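Local coordinates for flagellar hook-associated protein 2 (Bdellovibrio bacteriovorus, PDB 6KTY) that probably caps the tip of the growing flagellar filament and helps flagellin subunits polymerise there, this chain being a middle fragment of the full protein, at residues A41-A46 with L116-S121; D55-G60 with G138-Y143; F66-G71 with S126-P131. All blocks are in the same frame, centred on the assembly; numbering follows the deposited sequence.

Contact 1. Residues A41-A46 with L116-S121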
ATOM      1  N   ALA A  41     -17.477  -2.675   2.072  1.00 27.70           N
ATOM      2  CA  ALA A  41     -18.806  -3.183   1.724  1.00 28.15           C
ATOM      3  C   ALA A  41     -19.120  -2.836   0.248  1.00 27.09           C
ATOM      4  O   ALA A  41     -18.728  -1.776  -0.217  1.00 26.22           O
ATOM      5  CB  ALA A  41     -19.843  -2.591   2.652  1.00 27.72           C
ATOM      6  N   GLN A  42     -19.793  -3.746  -0.462  1.00 27.01           N
ATOM      7  CA  GLN A  42     -19.998  -3.631  -1.910  1.00 27.07           C
ATOM      8  C   GLN A  42     -21.496  -3.515  -2.209  1.00 27.34           C
ATOM      9  O   GLN A  42     -22.306  -4.259  -1.624  1.00 26.34           O
ATOM     10  CB  GLN A  42     -19.452  -4.853  -2.646  1.00 27.00           C
ATOM     11  CG  GLN A  42     -18.055  -5.252  -2.311  1.00 30.15           C
ATOM     12  CD  GLN A  42     -17.023  -4.372  -2.998  1.00 31.21           C
ATOM     13  OE1 GLN A  42     -17.007  -4.266  -4.212  1.00 31.54           O
ATOM     14  NE2 GLN A  42     -16.167  -3.749  -2.223  1.00 31.47           N
ATOM     15  N   LYS A  43     -21.832  -2.583  -3.110  1.00 27.98           N
ATOM     16  CA  LYS A  43     -23.170  -2.455  -3.678  1.00 27.91           C
ATOM     17  C   LYS A  43     -23.410  -3.549  -4.700  1.00 24.92           C
ATOM     18  O   LYS A  43     -22.499  -3.896  -5.434  1.00 24.35           O
ATOM     19  CB  LYS A  43     -23.323  -1.117  -4.404  1.00 27.71           C
ATOM     20  CG  LYS A  43     -23.171   0.102  -3.548  1.00 33.27           C
ATOM     21  CD  LYS A  43     -23.113   1.344  -4.458  1.00 36.79           C
ATOM     22  CE  LYS A  43     -22.265   2.466  -3.860  1.00 43.24           C
ATOM     23  NZ  LYS A  43     -20.916   2.567  -4.555  1.00 45.61           N
ATOM     24  N   PRO A  44     -24.653  -4.058  -4.792  1.00 23.85           N
ATOM     25  CA  PRO A  44     -24.958  -4.955  -5.911  1.00 24.45           C
ATOM     26  C   PRO A  44     -24.929  -4.096  -7.185  1.00 23.33           C
ATOM     27  O   PRO A  44     -25.292  -2.913  -7.117  1.00 22.18           O
ATOM     28  CB  PRO A  44     -26.381  -5.421  -5.608  1.00 25.10           C
ATOM     29  CG  PRO A  44     -26.975  -4.248  -4.877  1.00 23.88           C
ATOM     30  CD  PRO A  44     -25.878  -3.592  -4.126  1.00 23.44           C
ATOM     31  N   ALA A  45     -24.530  -4.664  -8.311  1.00 22.58           N
ATOM     32  CA  ALA A  45     -24.436  -3.887  -9.550  1.00 22.58           C
ATOM     33  C   ALA A  45     -24.373  -4.730 -10.783  1.00 22.86           C
ATOM     34  O   ALA A  45     -24.055  -5.929 -10.713  1.00 24.10           O
ATOM     35  CB  ALA A  45     -23.206  -2.906  -9.490  1.00 22.57           C
ATOM     36  N   ALA A  46     -24.685  -4.131 -11.934  1.00 22.59           N
ATOM     37  CA  ALA A  46     -24.587  -4.872 -13.218  1.00 23.62           C
ATOM     38  C   ALA A  46     -24.146  -3.897 -14.303  1.00 23.39           C
ATOM     39  O   ALA A  46     -24.403  -2.656 -14.221  1.00 21.24           O
ATOM     40  CB  ALA A  46     -25.957  -5.603 -13.595  1.00 24.23           C
ATOM     41  N   LEU A 116     -24.136   1.167 -16.489  1.00 22.34           N
ATOM     42  CA  LEU A 116     -23.829   0.620 -15.168  1.00 22.16           C
ATOM     43  C   LEU A 116     -25.018   0.888 -14.259  1.00 22.50           C
ATOM     44  O   LEU A 116     -25.431   2.049 -14.092  1.00 21.46           O
ATOM     45  CB  LEU A 116     -22.571   1.299 -14.599  1.00 23.67           C
ATOM     46  CG  LEU A 116     -22.253   1.098 -13.090  1.00 26.42           C
ATOM     47  CD1 LEU A 116     -21.871  -0.357 -12.837  1.00 26.28           C
ATOM     48  CD2 LEU A 116     -21.104   2.022 -12.613  1.00 31.52           C
ATOM     49  N   VAL A 117     -25.564  -0.150 -13.648  1.00 22.46           N
ATOM     50  CA  VAL A 117     -26.708   0.043 -12.742  1.00 22.02           C
ATOM     51  C   VAL A 117     -26.275  -0.522 -11.362  1.00 22.99           C
ATOM     52  O   VAL A 117     -25.869  -1.673 -11.270  1.00 23.70           O
ATOM     53  CB  VAL A 117     -27.939  -0.672 -13.280  1.00 21.59           C
ATOM     54  CG1 VAL A 117     -29.127  -0.537 -12.345  1.00 22.20           C
ATOM     55  CG2 VAL A 117     -28.302  -0.169 -14.713  1.00 22.13           C
ATOM     56  N   SER A 118     -26.373   0.275 -10.309  1.00 23.67           N
ATOM     57  CA  SER A 118     -25.944  -0.172  -8.989  1.00 25.35           C
ATOM     58  C   SER A 118     -27.013   0.102  -7.930  1.00 27.28           C
ATOM     59  O   SER A 118     -27.751   1.082  -8.033  1.00 28.14           O
ATOM     60  CB  SER A 118     -24.624   0.480  -8.662  1.00 26.18           C
ATOM     61  OG  SER A 118     -24.851   1.853  -8.366  1.00 31.03           O
ATOM     62  N   GLY A 119     -27.121  -0.790  -6.940  1.00 27.32           N
ATOM     63  CA  GLY A 119     -27.976  -0.558  -5.776  1.00 29.12           C
ATOM     64  C   GLY A 119     -27.440   0.637  -5.032  1.00 29.49           C
ATOM     65  O   GLY A 119     -26.301   1.051  -5.254  1.00 30.55           O
ATOM     66  N   LEU A 120     -28.242   1.212  -4.155  1.00 30.59           N
ATOM     67  CA  LEU A 120     -27.790   2.356  -3.363  1.00 31.71           C
ATOM     68  C   LEU A 120     -27.183   1.904  -2.037  1.00 32.16           C
ATOM     69  O   LEU A 120     -26.504   2.682  -1.392  1.00 33.26           O
ATOM     70  CB  LEU A 120     -28.937   3.331  -3.108  1.00 33.91           C
ATOM     71  CG  LEU A 120     -29.449   4.073  -4.352  1.00 37.29           C
ATOM     72  CD1 LEU A 120     -30.775   4.788  -4.048  1.00 41.45           C
ATOM     73  CD2 LEU A 120     -28.387   5.069  -4.835  1.00 39.17           C
ATOM     74  N   SER A 121     -27.438   0.648  -1.625  1.00 31.31           N
ATOM     75  CA  SER A 121     -26.956   0.138  -0.327  1.00 31.58           C
ATOM     76  C   SER A 121     -26.008  -1.011  -0.505  1.00 30.24           C
ATOM     77  O   SER A 121     -26.163  -1.836  -1.405  1.00 29.27           O
ATOM     78  CB  SER A 121     -28.111  -0.357   0.540  1.00 33.11           C
ATOM     79  OG  SER A 121     -29.007   0.701   0.814  1.00 32.94           O
TER
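Lys43 lies along the backbone of Gly119, and its side chain can be followed outward from there. CB stands 3.8 Å from Gly119 O, CG is 3.7 Å from Gly119 O, and CD comes nearest, 3.3 Å from Gly119 O. Beyond CD the chain turns away, bending at chi4 (105°), and NZ leaves the contact altogether for a salt bridge with Asp158 of the second subunit. Pro44 CG stands 3.9 Å from Gly119 CA, on the side where a residue with a side chain would have one, while Lys43 runs over the carbonyl oxygen. Backbone pairing starts here: Gly119 N donates to Pro44 O (2.8 Å, 166° at the hydrogen). Ala45 and Ser118 follow as a non-hydrogen-bonded antiparallel pair, CB to CB 3.8 Å. Ala46 and Val117 form the hydrogen-bonded pair, joined by Ala46 N to Val117 O and by Val117 N to Ala46 O, each 2.8 Å. Phe160 of the second subunit packs on Ala45, whereas Phe130 of strand 129-136 packs on Ala46 and Val117. Strands 45-48 and 113-119 are the inner pair of a four-stranded antiparallel sheet: Leu116 and Ser118 bond onward to strand 98-104, Ala45 to strand 144-148.

Contact 2. Residues D55-G60 with G138-Y143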
ATOM      1  N   ASP A  55     -26.394   7.848 -27.458  1.00 33.51           N
ATOM      2  CA  ASP A  55     -27.448   8.805 -27.772  1.00 35.19           C
ATOM      3  C   ASP A  55     -28.153   8.564 -29.103  1.00 35.57           C
ATOM      4  O   ASP A  55     -28.934   9.404 -29.504  1.00 37.29           O
ATOM      5  CB  ASP A  55     -26.875  10.229 -27.749  1.00 37.43           C
ATOM      6  CG  ASP A  55     -25.824  10.454 -28.827  1.00 39.94           C
ATOM      7  OD1 ASP A  55     -25.317   9.462 -29.398  1.00 41.79           O
ATOM      8  OD2 ASP A  55     -25.507  11.623 -29.102  1.00 45.28           O
ATOM      9  N   GLN A  56     -27.890   7.443 -29.780  1.00 34.17           N
ATOM     10  CA  GLN A  56     -28.530   7.153 -31.068  1.00 35.25           C
ATOM     11  C   GLN A  56     -29.046   5.707 -31.179  1.00 33.98           C
ATOM     12  O   GLN A  56     -30.164   5.477 -31.627  1.00 34.01           O
ATOM     13  CB  GLN A  56     -27.547   7.424 -32.210  1.00 36.44           C
ATOM     14  CG  GLN A  56     -27.077   8.855 -32.272  1.00 41.07           C
ATOM     15  CD  GLN A  56     -25.915   9.050 -33.228  1.00 45.58           C
ATOM     16  OE1 GLN A  56     -26.077   8.924 -34.437  1.00 49.11           O
ATOM     17  NE2 GLN A  56     -24.737   9.375 -32.686  1.00 48.44           N
ATOM     18  N   THR A  57     -28.209   4.745 -30.801  1.00 31.92           N
ATOM     19  CA  THR A  57     -28.524   3.333 -30.969  1.00 32.60           C
ATOM     20  C   THR A  57     -29.561   3.002 -29.934  1.00 32.51           C
ATOM     21  O   THR A  57     -29.365   3.298 -28.752  1.00 31.54           O
ATOM     22  CB  THR A  57     -27.271   2.452 -30.772  1.00 32.38           C
ATOM     23  OG1 THR A  57     -26.286   2.803 -31.761  1.00 32.56           O
ATOM     24  CG2 THR A  57     -27.622   0.961 -30.875  1.00 33.24           C
ATOM     25  N   GLN A  58     -30.690   2.477 -30.382  1.00 34.10           N
ATOM     26  CA  GLN A  58     -31.834   2.253 -29.507  1.00 35.32           C
ATOM     27  C   GLN A  58     -31.874   0.796 -29.079  1.00 34.78           C
ATOM     28  O   GLN A  58     -31.618  -0.105 -29.897  1.00 33.80           O
ATOM     29  CB  GLN A  58     -33.132   2.658 -30.209  1.00 38.16           C
ATOM     30  CG  GLN A  58     -33.087   4.122 -30.657  1.00 42.13           C
ATOM     31  CD  GLN A  58     -34.381   4.828 -30.484  1.00 47.67           C
ATOM     32  OE1 GLN A  58     -35.210   4.801 -31.390  1.00 51.53           O
ATOM     33  NE2 GLN A  58     -34.585   5.476 -29.310  1.00 49.27           N
ATOM     34  N   ILE A  59     -32.181   0.566 -27.800  1.00 33.53           N
ATOM     35  CA  ILE A  59     -32.235  -0.817 -27.280  1.00 33.87           C
ATOM     36  C   ILE A  59     -33.626  -1.459 -27.301  1.00 34.89           C
ATOM     37  O   ILE A  59     -33.770  -2.634 -26.936  1.00 35.30           O
ATOM     38  CB  ILE A  59     -31.594  -0.930 -25.885  1.00 32.06           C
ATOM     39  CG1 ILE A  59     -32.481  -0.374 -24.743  1.00 34.17           C
ATOM     40  CG2 ILE A  59     -30.255  -0.227 -25.853  1.00 33.20           C
ATOM     41  CD1 ILE A  59     -32.039  -0.912 -23.339  1.00 34.20           C
ATOM     42  N   GLY A  60     -34.641  -0.691 -27.696  1.00 34.93           N
ATOM     43  CA  GLY A  60     -35.990  -1.195 -27.834  1.00 36.88           C
ATOM     44  C   GLY A  60     -36.988  -0.758 -26.756  1.00 37.18           C
ATOM     45  O   GLY A  60     -36.704   0.098 -25.919  1.00 35.27           O
ATOM     46  N   GLY A 138     -35.209  -3.423 -30.811  1.00 44.43           N
ATOM     47  CA  GLY A 138     -34.005  -2.632 -30.602  1.00 43.71           C
ATOM     48  C   GLY A 138     -33.086  -2.686 -31.820  1.00 44.18           C
ATOM     49  O   GLY A 138     -33.162  -3.606 -32.620  1.00 44.66           O
ATOM     50  N   ASP A 139     -32.203  -1.702 -31.935  1.00 43.31           N
ATOM     51  CA  ASP A 139     -31.188  -1.678 -32.987  1.00 43.51           C
ATOM     52  C   ASP A 139     -30.115  -2.688 -32.626  1.00 43.06           C
ATOM     53  O   ASP A 139     -29.425  -3.214 -33.487  1.00 43.88           O
ATOM     54  CB  ASP A 139     -30.520  -0.307 -33.070  1.00 42.97           C
ATOM     55  CG  ASP A 139     -31.452   0.782 -33.530  1.00 43.55           C
ATOM     56  OD1 ASP A 139     -32.449   0.490 -34.238  1.00 43.12           O
ATOM     57  OD2 ASP A 139     -31.175   1.945 -33.165  1.00 42.50           O
ATOM     58  N   GLN A 140     -29.962  -2.919 -31.329  1.00 41.38           N
ATOM     59  CA  GLN A 140     -28.919  -3.758 -30.820  1.00 41.17           C
ATOM     60  C   GLN A 140     -29.369  -4.351 -29.490  1.00 39.55           C
ATOM     61  O   GLN A 140     -30.057  -3.698 -28.712  1.00 38.40           O
ATOM     62  CB  GLN A 140     -27.650  -2.928 -30.639  1.00 40.74           C
ATOM     63  CG  GLN A 140     -26.439  -3.725 -30.169  1.00 44.00           C
ATOM     64  CD  GLN A 140     -25.259  -2.848 -29.766  1.00 44.57           C
ATOM     65  OE1 GLN A 140     -24.989  -1.810 -30.390  1.00 44.93           O
ATOM     66  NE2 GLN A 140     -24.550  -3.262 -28.721  1.00 43.93           N
ATOM     67  N   ASP A 141     -28.935  -5.578 -29.236  1.00 39.50           N
ATOM     68  CA  ASP A 141     -29.218  -6.280 -27.988  1.00 38.79           C
ATOM     69  C   ASP A 141     -28.550  -5.616 -26.784  1.00 37.43           C
ATOM     70  O   ASP A 141     -27.338  -5.350 -26.811  1.00 37.77           O
ATOM     71  CB  ASP A 141     -28.695  -7.722 -28.091  1.00 39.39           C
ATOM     72  CG  ASP A 141     -29.513  -8.580 -29.035  1.00 41.36           C
ATOM     73  OD1 ASP A 141     -30.718  -8.288 -29.262  1.00 44.35           O
ATOM     74  OD2 ASP A 141     -28.949  -9.563 -29.559  1.00 40.00           O
ATOM     75  N   MET A 142     -29.324  -5.349 -25.731  1.00 36.47           N
ATOM     76  CA  MET A 142     -28.743  -4.951 -24.448  1.00 35.93           C
ATOM     77  C   MET A 142     -28.825  -6.084 -23.468  1.00 34.23           C
ATOM     78  O   MET A 142     -29.877  -6.691 -23.309  1.00 34.63           O
ATOM     79  CB  MET A 142     -29.458  -3.744 -23.814  1.00 36.26           C
ATOM     80  CG  MET A 142     -28.587  -3.049 -22.806  1.00 38.65           C
ATOM     81  SD  MET A 142     -28.895  -3.521 -21.095  1.00 49.20           S
ATOM     82  CE  MET A 142     -30.085  -2.214 -20.746  1.00 45.69           C
ATOM     83  N   TYR A 143     -27.712  -6.336 -22.803  1.00 33.27           N
ATOM     84  CA  TYR A 143     -27.675  -7.333 -21.772  1.00 34.04           C
ATOM     85  C   TYR A 143     -26.626  -6.944 -20.749  1.00 32.52           C
ATOM     86  O   TYR A 143     -25.709  -6.184 -21.032  1.00 33.40           O
ATOM     87  CB  TYR A 143     -27.412  -8.754 -22.361  1.00 34.76           C
ATOM     88  CG  TYR A 143     -26.053  -8.959 -23.026  1.00 36.97           C
ATOM     89  CD1 TYR A 143     -25.839  -8.585 -24.350  1.00 40.02           C
ATOM     90  CD2 TYR A 143     -25.008  -9.592 -22.339  1.00 41.28           C
ATOM     91  CE1 TYR A 143     -24.602  -8.790 -24.960  1.00 43.17           C
ATOM     92  CE2 TYR A 143     -23.769  -9.787 -22.925  1.00 43.07           C
ATOM     93  CZ  TYR A 143     -23.580  -9.396 -24.237  1.00 44.45           C
ATOM     94  OH  TYR A 143     -22.361  -9.599 -24.807  1.00 50.30           O
TER
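Two hydrogen bonds join Gln58 to Asp139, and they use different parts of the aspartate. Gln58 N donates to Asp139 OD2 at 2.9 Å and 170°, reaching the oxygen from above the carboxylate plane, 43° out of it. In return Asp139 N donates to Gln58 O (2.7 Å). With its CG anti to the carbonyl carbon (chi1 -67°), Asp139 turns the carboxylate back beside its own N-H, so one residue grips both the N-H and the C=O of Gln58. Neither segment has regular secondary structure: two connecting loops meet here, 55-60 leading into strand 63-68, and the loop 138-143 running from strand 129-136 to strand 144-148. The apolar contact is between Ile59 and Met142, whose side chains cross obliquely; Ile59 CD1 is 3.5 Å from Met142 CE, tighter than usual for two carbons, and 3.9 Å from Met142 CB. Leu135 and Ile133 of strand 129-136 pack on this isoleucine and methionine respectively. Thr57 adds a methyl contact, CG2 lying 3.9 Å from both Asp139 CB and Gln140 OE1, while its OG1 bonds to Asp53 and Gln140 NE2 bonds to Gly50 O. Backbone packing is close as well, Gly138 CA standing 3.5 Å from Ile59 C.

Contact 3. Residues F66-G71 with S126-P131; sequences FETPEG and SQVTFP
Phe66 and Phe130 meet rim to rim, their planes almost perpendicular at 89° and their centroids 5.7 Å apart, with neither ring over the face of the other. Phe130 CD2 lies in the plane of the Phe66 ring at its edge, 3.5 Å from Phe66 CD1. Phe130 also makes an edge-to-face pair with Phe144, and Val117 packs on both phenylalanines. The Glu67 and Thr129 side chains emerge together and slant across one another: Thr129 OG1, held between the backbone N and carbonyl carbon of Thr129 (chi1 59°), is 3.3 Å from Glu67 CB. Glu67 CG runs on to Pro131 CG at 4.0 Å, crossing at about a right angle, while its OE1 bonds to Thr72. Beneath, Glu67 and Thr129 are a hydrogen-bonded antiparallel pair linking strand 63-68 to strand 129-136, weakly bonded at this end and outermost in the sheet within the chain. Glu67 N donates to Thr129 O at 3.0 Å, and Thr129 N to Glu67 O at 2.9 Å. A type I turn from Thr68 to Gly71 closes the beta hairpin of strands 63-68 and 71-77; Gly71 O accepts from Thr68 N and Thr68 OG1. Pro69, second in the turn, brings CD to 3.2 Å from Gln127 O. Gln127 N, buried here, has no partner in the model.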
ATOM      1  N   PHE A  66     -35.755  -6.007 -12.058  1.00 37.50           N
ATOM      2  CA  PHE A  66     -34.798  -6.037 -10.956  1.00 35.71           C
ATOM      3  C   PHE A  66     -35.444  -6.764  -9.787  1.00 36.83           C
ATOM      4  O   PHE A  66     -36.637  -6.561  -9.520  1.00 38.64           O
ATOM      5  CB  PHE A  66     -34.422  -4.613 -10.549  1.00 34.41           C
ATOM      6  CG  PHE A  66     -33.895  -3.792 -11.678  1.00 34.93           C
ATOM      7  CD1 PHE A  66     -32.606  -4.005 -12.158  1.00 33.82           C
ATOM      8  CD2 PHE A  66     -34.693  -2.816 -12.278  1.00 37.57           C
ATOM      9  CE1 PHE A  66     -32.114  -3.256 -13.217  1.00 33.99           C
ATOM     10  CE2 PHE A  66     -34.208  -2.067 -13.323  1.00 37.67           C
ATOM     11  CZ  PHE A  66     -32.908  -2.282 -13.795  1.00 35.15           C
ATOM     12  N   GLU A  67     -34.699  -7.646  -9.121  1.00 35.02           N
ATOM     13  CA  GLU A  67     -35.204  -8.257  -7.876  1.00 36.58           C
ATOM     14  C   GLU A  67     -34.462  -7.540  -6.769  1.00 34.21           C
ATOM     15  O   GLU A  67     -33.226  -7.566  -6.734  1.00 31.81           O
ATOM     16  CB  GLU A  67     -34.928  -9.749  -7.762  1.00 37.67           C
ATOM     17  CG  GLU A  67     -35.573 -10.603  -8.853  1.00 40.91           C
ATOM     18  CD  GLU A  67     -37.085 -10.679  -8.752  1.00 44.45           C
ATOM     19  OE1 GLU A  67     -37.690 -10.063  -7.848  1.00 46.98           O
ATOM     20  OE2 GLU A  67     -37.675 -11.369  -9.593  1.00 46.53           O
ATOM     21  N   THR A  68     -35.214  -6.924  -5.866  1.00 34.48           N
ATOM     22  CA  THR A  68     -34.628  -6.093  -4.826  1.00 33.52           C
ATOM     23  C   THR A  68     -35.139  -6.494  -3.452  1.00 35.85           C
ATOM     24  O   THR A  68     -36.134  -7.220  -3.331  1.00 37.53           O
ATOM     25  CB  THR A  68     -34.933  -4.604  -5.090  1.00 32.79           C
ATOM     26  OG1 THR A  68     -36.266  -4.301  -4.649  1.00 35.89           O
ATOM     27  CG2 THR A  68     -34.843  -4.317  -6.545  1.00 33.11           C
ATOM     28  N   PRO A  69     -34.465  -6.002  -2.390  1.00 35.99           N
ATOM     29  CA  PRO A  69     -34.947  -6.262  -1.039  1.00 38.40           C
ATOM     30  C   PRO A  69     -36.363  -5.703  -0.784  1.00 41.00           C
ATOM     31  O   PRO A  69     -37.042  -6.143   0.154  1.00 43.19           O
ATOM     32  CB  PRO A  69     -33.907  -5.564  -0.148  1.00 37.44           C
ATOM     33  CG  PRO A  69     -32.714  -5.284  -1.027  1.00 36.20           C
ATOM     34  CD  PRO A  69     -33.321  -5.070  -2.402  1.00 34.13           C
ATOM     35  N   GLU A  70     -36.800  -4.750  -1.616  1.00 41.03           N
ATOM     36  CA  GLU A  70     -38.135  -4.182  -1.532  1.00 43.89           C
ATOM     37  C   GLU A  70     -39.114  -4.897  -2.483  1.00 45.55           C
ATOM     38  O   GLU A  70     -40.254  -4.470  -2.636  1.00 47.33           O
ATOM     39  CB  GLU A  70     -38.078  -2.682  -1.844  1.00 44.30           C
ATOM     40  CG  GLU A  70     -37.241  -1.843  -0.853  1.00 44.73           C
ATOM     41  CD  GLU A  70     -35.743  -2.024  -1.012  1.00 45.17           C
ATOM     42  OE1 GLU A  70     -35.052  -2.091   0.046  1.00 47.69           O
ATOM     43  OE2 GLU A  70     -35.246  -2.128  -2.182  1.00 41.81           O
ATOM     44  N   GLY A  71     -38.664  -5.992  -3.098  1.00 44.02           N
ATOM     45  CA  GLY A  71     -39.487  -6.790  -3.996  1.00 45.86           C
ATOM     46  C   GLY A  71     -39.073  -6.651  -5.450  1.00 43.83           C
ATOM     47  O   GLY A  71     -38.049  -6.026  -5.771  1.00 41.24           O
ATOM     48  N   SER A 126     -28.679  -6.309   1.268  1.00 37.57           N
ATOM     49  CA  SER A 126     -29.200  -5.353   0.279  1.00 36.09           C
ATOM     50  C   SER A 126     -28.983  -5.876  -1.150  1.00 34.39           C
ATOM     51  O   SER A 126     -28.700  -5.113  -2.081  1.00 32.88           O
ATOM     52  CB  SER A 126     -28.490  -4.008   0.455  1.00 35.78           C
ATOM     53  OG  SER A 126     -28.655  -3.512   1.776  1.00 36.93           O
ATOM     54  N   GLN A 127     -29.143  -7.180  -1.329  1.00 33.86           N
ATOM     55  CA  GLN A 127     -28.928  -7.804  -2.614  1.00 33.62           C
ATOM     56  C   GLN A 127     -29.924  -7.308  -3.714  1.00 32.05           C
ATOM     57  O   GLN A 127     -31.112  -7.112  -3.433  1.00 32.56           O
ATOM     58  CB  GLN A 127     -29.038  -9.321  -2.425  1.00 35.95           C
ATOM     59  CG  GLN A 127     -28.286 -10.116  -3.410  1.00 39.59           C
ATOM     60  CD  GLN A 127     -26.871  -9.625  -3.511  1.00 39.87           C
ATOM     61  OE1 GLN A 127     -26.530  -8.948  -4.479  1.00 40.81           O
ATOM     62  NE2 GLN A 127     -26.058  -9.887  -2.464  1.00 42.44           N
ATOM     63  N   VAL A 128     -29.415  -7.124  -4.938  1.00 30.16           N
ATOM     64  CA  VAL A 128     -30.192  -6.834  -6.143  1.00 29.81           C
ATOM     65  C   VAL A 128     -29.748  -7.797  -7.240  1.00 30.33           C
ATOM     66  O   VAL A 128     -28.554  -7.967  -7.485  1.00 29.57           O
ATOM     67  CB  VAL A 128     -30.002  -5.355  -6.650  1.00 29.06           C
ATOM     68  CG1 VAL A 128     -30.739  -5.112  -7.990  1.00 28.77           C
ATOM     69  CG2 VAL A 128     -30.465  -4.323  -5.579  1.00 29.03           C
ATOM     70  N   THR A 129     -30.689  -8.439  -7.924  1.00 31.53           N
ATOM     71  CA  THR A 129     -30.312  -9.246  -9.078  1.00 32.38           C
ATOM     72  C   THR A 129     -30.996  -8.688 -10.311  1.00 31.88           C
ATOM     73  O   THR A 129     -31.974  -7.941 -10.221  1.00 30.62           O
ATOM     74  CB  THR A 129     -30.600 -10.751  -8.899  1.00 34.39           C
ATOM     75  OG1 THR A 129     -32.004 -10.933  -8.666  1.00 37.65           O
ATOM     76  CG2 THR A 129     -29.754 -11.350  -7.763  1.00 36.07           C
ATOM     77  N   PHE A 130     -30.494  -9.116 -11.462  1.00 32.24           N
ATOM     78  CA  PHE A 130     -30.862  -8.580 -12.765  1.00 32.34           C
ATOM     79  C   PHE A 130     -31.230  -9.744 -13.678  1.00 34.29           C
ATOM     80  O   PHE A 130     -30.438 -10.129 -14.533  1.00 34.44           O
ATOM     81  CB  PHE A 130     -29.640  -7.824 -13.308  1.00 31.97           C
ATOM     82  CG  PHE A 130     -29.093  -6.772 -12.348  1.00 29.90           C
ATOM     83  CD1 PHE A 130     -28.187  -7.101 -11.379  1.00 30.62           C
ATOM     84  CD2 PHE A 130     -29.483  -5.445 -12.470  1.00 31.29           C
ATOM     85  CE1 PHE A 130     -27.691  -6.145 -10.505  1.00 30.63           C
ATOM     86  CE2 PHE A 130     -29.009  -4.472 -11.604  1.00 29.22           C
ATOM     87  CZ  PHE A 130     -28.109  -4.809 -10.632  1.00 31.53           C
ATOM     88  N   PRO A 131     -32.445 -10.316 -13.499  1.00 35.78           N
ATOM     89  CA  PRO A 131     -32.755 -11.630 -14.047  1.00 36.52           C
ATOM     90  C   PRO A 131     -33.378 -11.629 -15.447  1.00 37.06           C
ATOM     91  O   PRO A 131     -33.492 -12.682 -16.055  1.00 37.14           O
ATOM     92  CB  PRO A 131     -33.776 -12.178 -13.039  1.00 38.47           C
ATOM     93  CG  PRO A 131     -34.535 -10.933 -12.661  1.00 37.56           C
ATOM     94  CD  PRO A 131     -33.447  -9.915 -12.486  1.00 35.83           C
TER

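In the fold
Contacts 1 and 3 adjoin, their centres about 10 Å apart, while the centre of contact 2 lies about 23 Å and 24 Å from theirs and it touches neither. Contact 1 is buried near the chain centre and within reach of a second subunit; contact 3 is a surface contact, and contact 2 is partly buried. Antiparallel backbone bonds dominate 1 and 3, in separate sheets that touch; contact 2 combines one backbone bond with one to a carboxylate, plus an apolar pair. Contact 3 pairs strands 63-68 and 129-136 themselves, nested in the chain loop that contact 2 closes by joining the loop leading into the first to the loop leaving the second.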